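Local coordinates for mandelate racemase/muconate lactonizing enzyme-like protein (Rubrobacter xylanophilus DSM 9941, PDB 3CYJ), which belongs to the mandelate racemase/muconate lactonizing enzyme group of the enolase superfamily and carries a sodium ion in its barrel domain, at residues 11-16 with 60-65; 36-41 with 328-333; 125-130 with 341-346; 153-158 with 316-321. All blocks are in the same frame, centred on the assembly; numbering follows the deposited sequence.

Contact 1. Residues 11-16 with 60-65; sequences LEVSAY and RFVESK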
# COMPACT_ATOMS: atom_id res chain seq x y z
N LEU A 11 -22.93 13.97 42.82
CA LEU A 11 -22.14 12.75 42.63
C LEU A 11 -21.36 12.43 43.89
O LEU A 11 -20.75 13.32 44.44
CB LEU A 11 -21.10 12.95 41.53
CG LEU A 11 -21.48 13.00 40.07
CD1 LEU A 11 -20.15 12.75 39.38
CD2 LEU A 11 -22.53 11.95 39.80
N GLU A 12 -21.39 11.19 44.32
CA GLU A 12 -20.57 10.78 45.46
C GLU A 12 -19.56 9.76 44.96
O GLU A 12 -19.91 8.83 44.27
CB GLU A 12 -21.39 10.08 46.57
CG GLU A 12 -22.70 10.74 46.95
CD GLU A 12 -23.48 9.91 48.00
OE1 GLU A 12 -23.65 10.43 49.16
OE2 GLU A 12 -23.90 8.75 47.68
N VAL A 13 -18.31 9.92 45.37
CA VAL A 13 -17.26 9.03 44.96
C VAL A 13 -16.66 8.37 46.20
O VAL A 13 -16.46 9.02 47.20
CB VAL A 13 -16.10 9.82 44.20
CG1 VAL A 13 -15.15 8.85 43.54
CG2 VAL A 13 -16.66 10.75 43.18
N SER A 14 -16.35 7.08 46.10
CA SER A 14 -15.73 6.32 47.17
C SER A 14 -14.97 5.18 46.54
O SER A 14 -15.14 4.91 45.36
CB SER A 14 -16.79 5.84 48.18
OG SER A 14 -17.77 5.00 47.57
N ALA A 15 -14.09 4.53 47.30
CA ALA A 15 -13.22 3.51 46.74
C ALA A 15 -13.06 2.42 47.75
O ALA A 15 -13.14 2.65 48.96
CB ALA A 15 -11.83 4.10 46.38
N TYR A 16 -12.84 1.21 47.26
CA TYR A 16 -12.71 0.04 48.11
C TYR A 16 -11.60 -0.81 47.55
O TYR A 16 -11.48 -0.97 46.31
CB TYR A 16 -14.02 -0.75 48.14
CG TYR A 16 -15.18 0.17 48.39
CD1 TYR A 16 -15.58 0.50 49.70
CD2 TYR A 16 -15.82 0.78 47.32
CE1 TYR A 16 -16.61 1.39 49.94
CE2 TYR A 16 -16.83 1.67 47.53
CZ TYR A 16 -17.24 1.98 48.85
OH TYR A 16 -18.29 2.88 49.03
N ARG A 60 -10.23 10.86 42.98
CA ARG A 60 -9.84 12.28 42.97
C ARG A 60 -10.07 12.99 41.60
O ARG A 60 -10.54 14.16 41.54
CB ARG A 60 -8.35 12.40 43.43
CG ARG A 60 -7.96 13.86 43.71
CD ARG A 60 -8.84 14.43 44.91
NE ARG A 60 -8.95 15.89 44.88
CZ ARG A 60 -8.07 16.72 45.45
NH1 ARG A 60 -6.98 16.25 46.09
NH2 ARG A 60 -8.29 18.04 45.38
N PHE A 61 -9.75 12.28 40.49
CA PHE A 61 -10.05 12.79 39.15
C PHE A 61 -11.56 13.08 38.96
O PHE A 61 -11.93 14.12 38.42
CB PHE A 61 -9.58 11.80 38.06
CG PHE A 61 -9.49 12.41 36.67
CD1 PHE A 61 -8.27 12.84 36.15
CD2 PHE A 61 -10.64 12.56 35.87
CE1 PHE A 61 -8.19 13.42 34.83
CE2 PHE A 61 -10.58 13.12 34.58
CZ PHE A 61 -9.34 13.55 34.06
N VAL A 62 -12.41 12.15 39.35
CA VAL A 62 -13.89 12.39 39.34
C VAL A 62 -14.27 13.65 40.13
O VAL A 62 -14.99 14.53 39.63
CB VAL A 62 -14.69 11.19 39.91
CG1 VAL A 62 -16.20 11.50 40.03
CG2 VAL A 62 -14.41 9.91 39.08
N GLU A 63 -13.76 13.74 41.37
CA GLU A 63 -14.11 14.91 42.21
C GLU A 63 -13.68 16.18 41.52
O GLU A 63 -14.45 17.12 41.40
CB GLU A 63 -13.47 14.80 43.60
CG GLU A 63 -14.09 13.67 44.37
CD GLU A 63 -13.26 13.18 45.57
OE1 GLU A 63 -12.16 13.72 45.88
OE2 GLU A 63 -13.71 12.20 46.19
N SER A 64 -12.43 16.17 41.02
CA SER A 64 -11.79 17.38 40.58
C SER A 64 -12.33 17.84 39.25
O SER A 64 -12.54 19.04 39.03
CB SER A 64 -10.29 17.15 40.52
OG SER A 64 -9.66 18.16 39.75
N LYS A 65 -12.55 16.90 38.33
CA LYS A 65 -12.86 17.30 36.96
C LYS A 65 -14.31 16.95 36.54
O LYS A 65 -14.86 17.62 35.70
CB LYS A 65 -11.88 16.65 35.95
CG LYS A 65 -10.44 17.10 36.03
CD LYS A 65 -10.32 18.65 35.97
CE LYS A 65 -10.65 19.20 34.64
NZ LYS A 65 -10.75 20.71 34.66
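In the N-terminal alpha+beta capping domain, strand 8-26 of the antiparallel sheet touches helix 57-70 through Val13 and Val62. The closest pair is Val13 CG2 and Val62 CG1, 3.3 Å apart, which is tighter than usual for two methyl carbons. Val62 CG1 stands anti to its own backbone N (chi1 174°), and this branch points at the strand. Val13 offers CG2, the branch beside its backbone N. The two side chains meet at a slant. Leu11 adds a second, looser contact: its CD1 lies 4.2 Å from the same methyl, Val62 CG1, and the two side chains cross at about a right angle.

Segments 11-16 and 60-65 run nearly antiparallel, at 162°, with their axes 8.7 Å apart at closest approach. This is the layered packing of the enolase-type N-terminal domain, a sheet covered by helices. Val62 also reaches Ala101 and Val105 of helix 97-116, and Leu11 packs on Ala41 of the neighbouring strand.

Glu63 closes the outer side of the contact. Val13 CB lies 3.9 Å from Glu63 OE2. The other oxygen, Glu63 OE1, is 4.0 Å from Arg60 NE one turn back. The pair is long, and the oxygen sits well off the guanidinium plane, so it is an attraction of charges and not a hydrogen bond. Further round the helix, Ser64 OG is hydrogen-bonded to Asp55 of a second subunit.

Contact 2. Residues 36-41 with 328-333; sequences MILVEA and LLFDGT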
# COMPACT_ATOMS: atom_id res chain seq x y z
N MET A 36 -11.83 -0.93 43.53
CA MET A 36 -12.98 -0.42 42.86
C MET A 36 -13.25 1.03 43.22
O MET A 36 -13.30 1.40 44.39
CB MET A 36 -14.21 -1.29 43.17
CG MET A 36 -15.46 -0.89 42.39
SD MET A 36 -17.03 -1.57 43.12
CE MET A 36 -16.87 -3.21 42.60
N ILE A 37 -13.45 1.87 42.22
CA ILE A 37 -13.84 3.23 42.51
C ILE A 37 -15.32 3.34 42.17
O ILE A 37 -15.72 2.94 41.09
CB ILE A 37 -12.97 4.29 41.75
CG1 ILE A 37 -11.48 4.11 42.09
CG2 ILE A 37 -13.45 5.70 42.07
CD1 ILE A 37 -10.77 3.02 41.23
N LEU A 38 -16.12 3.88 43.09
CA LEU A 38 -17.57 3.79 42.97
C LEU A 38 -18.15 5.19 42.89
O LEU A 38 -17.84 6.04 43.73
CB LEU A 38 -18.19 3.01 44.15
CG LEU A 38 -19.76 2.94 44.07
CD1 LEU A 38 -20.30 1.90 43.03
CD2 LEU A 38 -20.32 2.71 45.44
N VAL A 39 -18.97 5.44 41.87
CA VAL A 39 -19.65 6.71 41.75
C VAL A 39 -21.14 6.51 42.00
O VAL A 39 -21.76 5.53 41.49
CB VAL A 39 -19.38 7.36 40.35
CG1 VAL A 39 -20.15 8.68 40.15
CG2 VAL A 39 -17.87 7.56 40.13
N GLU A 40 -21.72 7.40 42.81
CA GLU A 40 -23.17 7.41 42.92
C GLU A 40 -23.71 8.72 42.48
O GLU A 40 -23.27 9.81 42.96
CB GLU A 40 -23.67 7.05 44.32
CG GLU A 40 -23.16 5.68 44.77
CD GLU A 40 -23.87 5.21 46.05
OE1 GLU A 40 -24.47 6.10 46.68
OE2 GLU A 40 -23.83 3.99 46.40
N ALA A 41 -24.66 8.61 41.54
CA ALA A 41 -25.33 9.77 40.99
C ALA A 41 -26.75 9.88 41.52
O ALA A 41 -27.56 8.94 41.35
CB ALA A 41 -25.34 9.74 39.48
N LEU A 328 -19.18 -9.72 46.76
CA LEU A 328 -18.81 -9.31 48.08
C LEU A 328 -19.36 -7.92 48.39
O LEU A 328 -19.78 -7.67 49.52
CB LEU A 328 -17.29 -9.28 48.14
CG LEU A 328 -16.51 -9.11 49.45
CD1 LEU A 328 -16.91 -10.13 50.54
CD2 LEU A 328 -14.99 -9.21 49.16
N LEU A 329 -19.38 -7.02 47.40
CA LEU A 329 -19.77 -5.63 47.66
C LEU A 329 -21.20 -5.25 47.29
O LEU A 329 -21.72 -4.24 47.80
CB LEU A 329 -18.81 -4.64 46.98
CG LEU A 329 -17.34 -4.55 47.37
CD1 LEU A 329 -16.86 -3.28 46.76
CD2 LEU A 329 -17.15 -4.50 48.87
N PHE A 330 -21.83 -6.00 46.40
CA PHE A 330 -23.17 -5.66 45.97
C PHE A 330 -24.14 -6.80 46.23
O PHE A 330 -23.76 -7.97 46.16
CB PHE A 330 -23.21 -5.42 44.46
CG PHE A 330 -22.39 -4.26 43.99
CD1 PHE A 330 -21.35 -4.48 43.07
CD2 PHE A 330 -22.68 -2.96 44.41
CE1 PHE A 330 -20.58 -3.42 42.61
CE2 PHE A 330 -21.92 -1.89 43.97
CZ PHE A 330 -20.86 -2.11 43.07
N ASP A 331 -25.40 -6.44 46.49
CA ASP A 331 -26.50 -7.37 46.31
C ASP A 331 -26.95 -7.22 44.89
O ASP A 331 -26.93 -6.09 44.36
CB ASP A 331 -27.74 -6.98 47.14
CG ASP A 331 -27.48 -6.97 48.61
OD1 ASP A 331 -27.24 -8.06 49.15
OD2 ASP A 331 -27.54 -5.87 49.23
N GLY A 332 -27.39 -8.33 44.29
CA GLY A 332 -28.00 -8.26 42.97
C GLY A 332 -27.14 -8.81 41.85
O GLY A 332 -27.48 -8.66 40.68
N THR A 333 -26.02 -9.43 42.19
CA THR A 333 -25.13 -9.95 41.19
C THR A 333 -25.74 -11.21 40.56
O THR A 333 -26.46 -11.94 41.21
CB THR A 333 -23.72 -10.25 41.75
OG1 THR A 333 -23.78 -11.35 42.69
CG2 THR A 333 -23.07 -8.96 42.40
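Met36 brings its sulfur close to the Phe330 ring, a Met-aromatic contact and the distinctive feature here. Met36 SD lies 4.9 Å from the centroid of the Phe330 ring. The approach is oblique, 60° off the ring normal. The Met36 chain runs out with CG anti to the backbone N, then bends at chi3 (-76°). This bend carries the methyl CE to 3.7 Å from Phe330 CE1, again obliquely.

Leu38, two residues along the strand, meets the same ring at its edge. Its CD1 lies near the ring plane, 4.0 Å from Phe330 CZ. Leu329 comes in from the end of helix 320-329, and its CD1 meets Met36 SD tip to tip at 4.0 Å. All four side chains are buried, and the contacts between them are apolar apart from the weakly polar sulfur.

Around this cluster, Met36 also packs on Tyr51 and Tyr53, Leu38 on Leu49 and Phe330 on Leu352. Phe330 follows directly on helix 320-329, where the chain changes to extended geometry. The contact joins strand 33-43 of the N-terminal sheet to the end of a barrel-domain helix, an interface between capping domain and barrel characteristic of the enolase superfamily.

Contact 3. Residues 125-130 with 341-346; sequences LPRFHA and LRPDPD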
# COMPACT_ATOMS: atom_id res chain seq x y z
N LEU A 125 -31.36 0.65 27.13
CA LEU A 125 -30.46 0.76 26.00
C LEU A 125 -31.08 0.05 24.79
O LEU A 125 -32.03 -0.74 24.96
CB LEU A 125 -29.17 0.06 26.38
CG LEU A 125 -28.38 0.74 27.52
CD1 LEU A 125 -27.32 -0.17 28.05
CD2 LEU A 125 -27.81 2.06 27.00
N PRO A 126 -30.56 0.31 23.56
CA PRO A 126 -30.98 -0.45 22.39
C PRO A 126 -30.68 -1.91 22.68
O PRO A 126 -29.57 -2.25 23.05
CB PRO A 126 -30.04 0.06 21.29
CG PRO A 126 -29.77 1.47 21.69
CD PRO A 126 -29.58 1.36 23.21
N ARG A 127 -31.64 -2.80 22.55
CA ARG A 127 -31.38 -4.13 23.03
C ARG A 127 -31.48 -5.17 21.91
O ARG A 127 -32.51 -5.29 21.25
CB ARG A 127 -32.32 -4.43 24.22
CG ARG A 127 -32.03 -5.78 24.89
CD ARG A 127 -32.74 -5.92 26.23
NE ARG A 127 -32.25 -7.12 26.90
CZ ARG A 127 -32.66 -7.52 28.11
NH1 ARG A 127 -33.60 -6.81 28.73
NH2 ARG A 127 -32.15 -8.62 28.67
N PHE A 128 -30.39 -5.92 21.74
CA PHE A 128 -30.28 -7.00 20.76
C PHE A 128 -30.42 -8.34 21.44
O PHE A 128 -30.91 -9.27 20.82
CB PHE A 128 -28.89 -7.00 20.06
CG PHE A 128 -28.71 -5.91 19.01
CD1 PHE A 128 -29.17 -6.09 17.69
CD2 PHE A 128 -28.08 -4.74 19.33
CE1 PHE A 128 -29.01 -5.10 16.73
CE2 PHE A 128 -27.89 -3.71 18.37
CZ PHE A 128 -28.36 -3.89 17.07
N HIS A 129 -29.95 -8.48 22.69
CA HIS A 129 -29.86 -9.78 23.33
C HIS A 129 -30.63 -9.84 24.64
O HIS A 129 -30.60 -8.86 25.45
CB HIS A 129 -28.41 -10.19 23.63
CG HIS A 129 -27.45 -9.94 22.49
ND1 HIS A 129 -27.54 -10.61 21.28
CD2 HIS A 129 -26.41 -9.08 22.38
CE1 HIS A 129 -26.58 -10.17 20.48
NE2 HIS A 129 -25.89 -9.24 21.12
N ALA A 130 -31.28 -11.00 24.88
CA ALA A 130 -32.02 -11.25 26.13
C ALA A 130 -31.07 -11.64 27.27
O ALA A 130 -31.14 -11.12 28.36
CB ALA A 130 -33.06 -12.35 25.91
N LEU A 341 -25.24 -14.80 31.32
CA LEU A 341 -25.80 -13.89 32.28
C LEU A 341 -27.07 -13.26 31.72
O LEU A 341 -27.04 -12.72 30.63
CB LEU A 341 -24.80 -12.77 32.62
CG LEU A 341 -23.53 -13.20 33.34
CD1 LEU A 341 -22.62 -11.96 33.64
CD2 LEU A 341 -23.85 -13.95 34.64
N ARG A 342 -28.16 -13.31 32.48
CA ARG A 342 -29.40 -12.66 32.09
C ARG A 342 -29.72 -11.51 33.03
O ARG A 342 -29.85 -11.71 34.23
CB ARG A 342 -30.56 -13.67 32.12
CG ARG A 342 -31.90 -13.13 31.58
CD ARG A 342 -33.02 -14.17 31.80
NE ARG A 342 -32.74 -15.43 31.10
CZ ARG A 342 -33.01 -15.66 29.81
NH1 ARG A 342 -33.60 -14.73 29.05
NH2 ARG A 342 -32.71 -16.84 29.26
N PRO A 343 -29.87 -10.30 32.49
CA PRO A 343 -30.37 -9.27 33.37
C PRO A 343 -31.67 -9.67 34.06
O PRO A 343 -32.53 -10.41 33.48
CB PRO A 343 -30.61 -8.09 32.41
CG PRO A 343 -29.51 -8.25 31.45
CD PRO A 343 -29.43 -9.75 31.20
N ASP A 344 -31.83 -9.20 35.31
CA ASP A 344 -33.03 -9.50 36.09
C ASP A 344 -34.11 -8.53 35.63
O ASP A 344 -33.96 -7.34 35.83
CB ASP A 344 -32.74 -9.31 37.58
CG ASP A 344 -33.77 -10.01 38.49
OD1 ASP A 344 -35.01 -9.86 38.24
OD2 ASP A 344 -33.31 -10.71 39.43
N PRO A 345 -35.20 -9.05 35.00
CA PRO A 345 -36.29 -8.15 34.55
C PRO A 345 -37.05 -7.55 35.75
O PRO A 345 -37.76 -6.55 35.58
CB PRO A 345 -37.20 -9.06 33.71
CG PRO A 345 -36.93 -10.47 34.19
CD PRO A 345 -35.50 -10.48 34.78
N ASP A 346 -36.91 -8.11 36.94
CA ASP A 346 -37.62 -7.53 38.09
C ASP A 346 -36.85 -6.47 38.84
O ASP A 346 -37.42 -5.90 39.77
CB ASP A 346 -38.10 -8.59 39.10
CG ASP A 346 -38.97 -9.66 38.46
OD1 ASP A 346 -39.80 -9.36 37.57
OD2 ASP A 346 -38.80 -10.84 38.87
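Pro343 meets both the guanidinium of Arg127 and the carbonyl of Ala130. Its CG lies 3.9 Å from Arg127 NH2, obliquely to the guanidinium plane, and the two side chains come from opposite directions. Its CD lies 3.6 Å from Ala130 O. Arg342 CG also touches this carbonyl, 3.9 Å from Ala130 O. The bend of the Arg342 chain at chi3 (-61°) turns the guanidinium toward Ala130, with Arg342 NH1 4.0 Å from Ala130 CB.

The next shell holds Arg127 in place. Its chain is extended from CG to NE, and NE donates a nearly straight bond of 2.8 Å to His129 O, at an N-H...O angle of 169°. That oxygen lies in the guanidinium plane. Arg127 NH2 makes a weak, strongly bent bond to Ala130 O, and NH1 forms a salt bridge with Asp123. The guanidinium thus links the end of helix 121-124 to the loop that follows it. His129 NE2 is bound in turn to Val310 O.

Farther out, Pro343 packs on Ala122, His305 and Cys308, while Leu341 pairs through its backbone with Val132. Arg127 also packs against Ser77 of a third subunit. The contact brings together the loop that leads into the first barrel strand, 132-137, and the loop that leaves strand 340-341, at one end of the modified TIM barrel of this superfamily.

Contact 4. Residues 153-158 with 316-321; sequences GGWAAA and LEYFHD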
# COMPACT_ATOMS: atom_id res chain seq x y z
N GLY A 153 -12.12 -26.46 36.10
CA GLY A 153 -13.04 -27.61 36.15
C GLY A 153 -14.32 -27.13 36.78
O GLY A 153 -15.42 -27.45 36.33
N GLY A 154 -14.17 -26.31 37.83
CA GLY A 154 -15.31 -25.77 38.56
C GLY A 154 -16.22 -25.02 37.62
O GLY A 154 -17.45 -25.28 37.59
N TRP A 155 -15.64 -24.14 36.80
CA TRP A 155 -16.47 -23.41 35.83
C TRP A 155 -17.12 -24.33 34.78
O TRP A 155 -18.23 -24.07 34.39
CB TRP A 155 -15.69 -22.33 35.13
CG TRP A 155 -15.36 -21.15 35.96
CD1 TRP A 155 -16.16 -20.53 36.87
CD2 TRP A 155 -14.13 -20.39 35.93
NE1 TRP A 155 -15.51 -19.46 37.41
CE2 TRP A 155 -14.27 -19.35 36.85
CE3 TRP A 155 -12.93 -20.51 35.20
CZ2 TRP A 155 -13.24 -18.42 37.08
CZ3 TRP A 155 -11.91 -19.58 35.44
CH2 TRP A 155 -12.07 -18.55 36.37
N ALA A 156 -16.42 -25.37 34.33
CA ALA A 156 -16.98 -26.28 33.30
C ALA A 156 -18.16 -27.08 33.85
O ALA A 156 -19.19 -27.18 33.18
CB ALA A 156 -15.93 -27.24 32.74
N ALA A 157 -17.98 -27.60 35.06
CA ALA A 157 -18.99 -28.32 35.83
C ALA A 157 -20.26 -27.49 36.07
O ALA A 157 -21.36 -28.05 36.14
CB ALA A 157 -18.39 -28.78 37.19
N ALA A 158 -20.08 -26.17 36.21
CA ALA A 158 -21.19 -25.23 36.30
C ALA A 158 -21.86 -24.97 34.96
O ALA A 158 -22.73 -24.10 34.85
CB ALA A 158 -20.72 -23.90 36.91
N LEU A 316 -18.67 -12.36 26.98
CA LEU A 316 -18.14 -11.43 27.97
C LEU A 316 -17.30 -12.24 28.94
O LEU A 316 -17.57 -13.44 29.17
CB LEU A 316 -19.24 -10.58 28.64
CG LEU A 316 -20.08 -11.05 29.85
CD1 LEU A 316 -19.31 -11.49 31.15
CD2 LEU A 316 -21.13 -10.00 30.23
N GLU A 317 -16.28 -11.60 29.47
CA GLU A 317 -15.34 -12.21 30.39
C GLU A 317 -15.90 -12.18 31.82
O GLU A 317 -16.14 -11.10 32.40
CB GLU A 317 -14.01 -11.46 30.40
CG GLU A 317 -13.03 -12.02 31.39
CD GLU A 317 -11.77 -11.21 31.46
OE1 GLU A 317 -11.83 -9.96 31.29
OE2 GLU A 317 -10.73 -11.85 31.69
N TYR A 318 -16.09 -13.38 32.35
CA TYR A 318 -16.50 -13.53 33.75
C TYR A 318 -15.24 -13.57 34.58
O TYR A 318 -14.73 -14.65 34.91
CB TYR A 318 -17.29 -14.86 33.93
CG TYR A 318 -17.93 -14.97 35.26
CD1 TYR A 318 -19.05 -14.18 35.61
CD2 TYR A 318 -17.39 -15.83 36.22
CE1 TYR A 318 -19.63 -14.27 36.90
CE2 TYR A 318 -17.94 -15.91 37.50
CZ TYR A 318 -19.06 -15.14 37.82
OH TYR A 318 -19.60 -15.23 39.10
N PHE A 319 -14.70 -12.39 34.88
CA PHE A 319 -13.35 -12.31 35.45
C PHE A 319 -13.34 -12.60 36.94
O PHE A 319 -14.06 -11.94 37.70
CB PHE A 319 -12.72 -10.94 35.18
CG PHE A 319 -11.26 -10.85 35.61
CD1 PHE A 319 -10.34 -11.82 35.19
CD2 PHE A 319 -10.83 -9.83 36.41
CE1 PHE A 319 -9.01 -11.77 35.55
CE2 PHE A 319 -9.46 -9.74 36.78
CZ PHE A 319 -8.56 -10.72 36.36
N HIS A 320 -12.55 -13.58 37.35
CA HIS A 320 -12.52 -14.01 38.75
C HIS A 320 -12.44 -12.85 39.73
O HIS A 320 -13.37 -12.63 40.50
CB HIS A 320 -11.37 -14.99 39.01
CG HIS A 320 -11.15 -15.30 40.46
ND1 HIS A 320 -12.05 -16.01 41.23
CD2 HIS A 320 -10.12 -14.97 41.30
CE1 HIS A 320 -11.61 -16.09 42.47
NE2 HIS A 320 -10.43 -15.49 42.53
N ASP A 321 -11.36 -12.07 39.70
CA ASP A 321 -11.21 -10.96 40.67
C ASP A 321 -12.49 -10.16 40.82
O ASP A 321 -12.88 -9.78 41.93
CB ASP A 321 -10.11 -10.00 40.29
CG ASP A 321 -8.73 -10.65 40.26
OD1 ASP A 321 -8.62 -11.88 40.33
OD2 ASP A 321 -7.71 -9.93 40.14
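Trp155 reaches from helix 145-157 to Tyr318 and His320, where strand 313-319 gives way to helix 320-329. Its CG lies anti to the carbonyl carbon and beside the backbone N (chi1 -72°), which sends the indole away from the helix toward the strand. The pyrrole part of the indole meets Tyr318. Trp155 NE1 is 4.3 Å from Tyr318 CD2 and sits at the edge of the phenol ring, near its plane. From the indole's side the approach is oblique. The planes of the two rings are close to perpendicular. The six-membered part meets His320: Trp155 CZ2 is 4.4 Å from His320 CB, which lies near the indole plane at its edge. These distances are long, and the contact is a light one.

The two segments belong to the TIM-barrel domain. Helix 145-157 lies outside the barrel, and strand 313-319 is part of its wall, next to strand 132-137. Tyr318 is the centre of an inverse gamma turn, just before the chain turns into helix 320-329.

With CG anti to the backbone N (chi1 -171°), the Tyr318 ring presents its CD2 edge to the indole N. The ring also packs on Pro300 and Pro336. His320 likewise has CG opposite its backbone N (chi1 171°). This leaves CB at the indole edge and turns the imidazole away from it. There His320 NE2 is hydrogen-bonded to Asp21, on strand 8-26 of the N-terminal sheet.

How the contacts relate
From the N terminus, contact 1 closes first, strand 8-26 meeting helix 57-70 and closing a span of 43 residues, mostly strand. Contact 2 opens inside that span, at 36-41, and closes only at 328-333, so the two cross. Their strands are neighbours in one sheet. Contact 3 runs from 125-130 to 341-346 and crosses contact 2 as well. Contact 4 falls wholly within the spans of contacts 2 and 3. It shares helix 320-329 with contact 2 and touches contact 3. Contact 1 stays within the N-terminal domain, contact 2 joins that domain to the barrel, contact 3 joins the loop before barrel strand 132-137 to the loop after strand 340-341, and contact 4 lies within the barrel domain.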